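Local structure of hexokinase (Schistosoma mansoni, 1BDG) at residues 64-69 with 440-445. The protein catalyses the ATP-dependent phosphorylation of hexoses such as glucose, mannose and fructose to hexose 6-phosphates, the first step of glycolysis. Residues are numbered along the deposited sequence; the frame is centred on the assembly and turned at random.
Sequences GTETGN and AAAIAA
The carboxylate of E66 lies with one face under the methyl group of A442, while the backbone N of G64 comes in at the oxygen end, tilted 36° out of the plane to the side away from A442. This contact joins the turn leading into strand 68-75, in what is assigned as the small subdomain of the hexokinase, to the C-terminal helix 435-444, which lies on the five-stranded sheet of this actin-like ATPase fold. On the helix side, A442 CB sits 3.7 Å from E66 OE1 and somewhat farther from CD, a plain van der Waals contact with no hydrogen bond across the interface. Nearer the backbone, the aliphatic part of the glutamate runs alongside A445, whose methyl carbon CB is 3.9 Å from E66 CB and almost as close to CG. The side chain of E66 bends through its CB-CG torsion (chi2 96°), which lets CB and CG meet A445 while the carboxylate swings under A442, one helical turn earlier.

The turn holds the carboxylate from its own side. G64 N donates a nearly straight hydrogen bond of 3.2 Å to E66 OE2 (175° at the hydrogen); a weak, more bent bond runs from the same N to OE1. The backbone N of N63 adds a weak bond to OE2, so the charged group closes the turn on itself while offering a face to an alanine. L207 also touches the E66 side chain, and P62 packs on A442.

Beyond E66, A444 and A445 rest on F70 of strand 68-75, and A441 on V85 of strand 80-87. The glucose pocket lies away from this junction. At the carboxylate itself, A442 CB stands 4.1 Å from E66 CD, over the face turned away from G64 N.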
ATOM      1  N   GLY A  64      -9.693  -9.490 -21.929  1.00 25.70           N
ATOM      2  CA  GLY A  64     -11.117  -9.212 -21.937  1.00 24.94           C
ATOM      3  C   GLY A  64     -11.973 -10.283 -22.581  1.00 25.39           C
ATOM      4  O   GLY A  64     -13.200 -10.245 -22.448  1.00 27.51           O
ATOM      5  N   THR A  65     -11.356 -11.232 -23.276  1.00 25.32           N
ATOM      6  CA  THR A  65     -12.107 -12.315 -23.915  1.00 24.42           C
ATOM      7  C   THR A  65     -12.567 -13.339 -22.862  1.00 24.65           C
ATOM      8  O   THR A  65     -13.420 -14.191 -23.128  1.00 24.65           O
ATOM      9  CB  THR A  65     -11.238 -13.032 -24.984  1.00 24.97           C
ATOM     10  OG1 THR A  65     -10.149 -13.741 -24.351  1.00 21.76           O
ATOM     11  CG2 THR A  65     -10.686 -11.997 -25.986  1.00 21.81           C
ATOM     12  N   GLU A  66     -11.966 -13.261 -21.673  1.00 24.33           N
ATOM     13  CA  GLU A  66     -12.277 -14.155 -20.558  1.00 24.18           C
ATOM     14  C   GLU A  66     -13.790 -14.263 -20.304  1.00 25.46           C
ATOM     15  O   GLU A  66     -14.499 -13.240 -20.282  1.00 24.70           O
ATOM     16  CB  GLU A  66     -11.564 -13.678 -19.292  1.00 23.46           C
ATOM     17  CG  GLU A  66     -10.038 -13.546 -19.409  1.00 21.88           C
ATOM     18  CD  GLU A  66      -9.589 -12.142 -19.729  1.00 23.31           C
ATOM     19  OE1 GLU A  66     -10.322 -11.201 -19.386  1.00 28.06           O
ATOM     20  OE2 GLU A  66      -8.508 -11.957 -20.319  1.00 25.35           O
ATOM     21  N   THR A  67     -14.263 -15.505 -20.120  1.00 26.53           N
ATOM     22  CA  THR A  67     -15.678 -15.825 -19.881  1.00 26.29           C
ATOM     23  C   THR A  67     -15.867 -16.674 -18.641  1.00 26.60           C
ATOM     24  O   THR A  67     -15.014 -17.487 -18.301  1.00 26.62           O
ATOM     25  CB  THR A  67     -16.281 -16.595 -21.078  1.00 27.38           C
ATOM     26  OG1 THR A  67     -15.449 -17.725 -21.409  1.00 24.70           O
ATOM     27  CG2 THR A  67     -16.395 -15.667 -22.287  1.00 28.77           C
ATOM     28  N   GLY A  68     -16.980 -16.470 -17.953  1.00 28.17           N
ATOM     29  CA  GLY A  68     -17.255 -17.225 -16.740  1.00 30.32           C
ATOM     30  C   GLY A  68     -17.781 -16.353 -15.607  1.00 31.80           C
ATOM     31  O   GLY A  68     -18.155 -15.179 -15.825  1.00 30.89           O
ATOM     32  N   ASN A  69     -17.852 -16.949 -14.410  1.00 32.31           N
ATOM     33  CA  ASN A  69     -18.312 -16.283 -13.178  1.00 31.63           C
ATOM     34  C   ASN A  69     -17.353 -16.747 -12.066  1.00 30.05           C
ATOM     35  O   ASN A  69     -17.194 -17.958 -11.853  1.00 29.42           O
ATOM     36  CB  ASN A  69     -19.745 -16.714 -12.825  1.00 32.45           C
ATOM     37  CG  ASN A  69     -20.274 -16.030 -11.545  1.00 35.80           C
ATOM     38  OD1 ASN A  69     -20.817 -16.687 -10.635  1.00 36.16           O
ATOM     39  ND2 ASN A  69     -20.134 -14.704 -11.484  1.00 35.53           N
ATOM     40  N   ALA A 440      -8.563  -9.352 -10.376  1.00 20.36           N
ATOM     41  CA  ALA A 440      -8.166 -10.663  -9.885  1.00 18.49           C
ATOM     42  C   ALA A 440      -9.011 -11.771 -10.546  1.00 18.59           C
ATOM     43  O   ALA A 440      -8.498 -12.859 -10.827  1.00 19.71           O
ATOM     44  CB  ALA A 440      -8.284 -10.722  -8.357  1.00 15.51           C
ATOM     45  N   ALA A 441     -10.288 -11.489 -10.816  1.00 17.20           N
ATOM     46  CA  ALA A 441     -11.187 -12.459 -11.435  1.00 16.70           C
ATOM     47  C   ALA A 441     -10.743 -12.855 -12.837  1.00 16.89           C
ATOM     48  O   ALA A 441     -10.713 -14.041 -13.162  1.00 17.02           O
ATOM     49  CB  ALA A 441     -12.576 -11.940 -11.458  1.00 17.46           C
ATOM     50  N   ALA A 442     -10.415 -11.875 -13.679  1.00 17.89           N
ATOM     51  CA  ALA A 442      -9.921 -12.191 -15.021  1.00 18.87           C
ATOM     52  C   ALA A 442      -8.707 -13.104 -14.832  1.00 20.10           C
ATOM     53  O   ALA A 442      -8.631 -14.155 -15.449  1.00 23.10           O
ATOM     54  CB  ALA A 442      -9.522 -10.935 -15.772  1.00 19.29           C
ATOM     55  N   ILE A 443      -7.801 -12.760 -13.921  1.00 19.36           N
ATOM     56  CA  ILE A 443      -6.645 -13.625 -13.697  1.00 20.63           C
ATOM     57  C   ILE A 443      -7.110 -15.046 -13.325  1.00 22.65           C
ATOM     58  O   ILE A 443      -6.650 -16.048 -13.906  1.00 22.61           O
ATOM     59  CB  ILE A 443      -5.698 -13.087 -12.603  1.00 18.60           C
ATOM     60  CG1 ILE A 443      -5.112 -11.730 -13.025  1.00 15.61           C
ATOM     61  CG2 ILE A 443      -4.621 -14.120 -12.328  1.00 17.40           C
ATOM     62  CD1 ILE A 443      -3.967 -11.224 -12.157  1.00 15.16           C
ATOM     63  N   ALA A 444      -8.049 -15.131 -12.391  1.00 23.23           N
ATOM     64  CA  ALA A 444      -8.581 -16.424 -11.979  1.00 24.30           C
ATOM     65  C   ALA A 444      -9.093 -17.217 -13.198  1.00 26.05           C
ATOM     66  O   ALA A 444      -8.912 -18.430 -13.275  1.00 26.67           O
ATOM     67  CB  ALA A 444      -9.693 -16.224 -10.973  1.00 25.64           C
ATOM     68  N   ALA A 445      -9.650 -16.518 -14.185  1.00 26.54           N
ATOM     69  CA  ALA A 445     -10.184 -17.146 -15.397  1.00 26.44           C
ATOM     70  C   ALA A 445      -9.230 -18.162 -16.086  1.00 26.98           C
ATOM     71  O   ALA A 445      -9.636 -18.894 -17.013  1.00 24.92           O
ATOM     72  CB  ALA A 445     -10.664 -16.057 -16.386  1.00 22.09           C
TER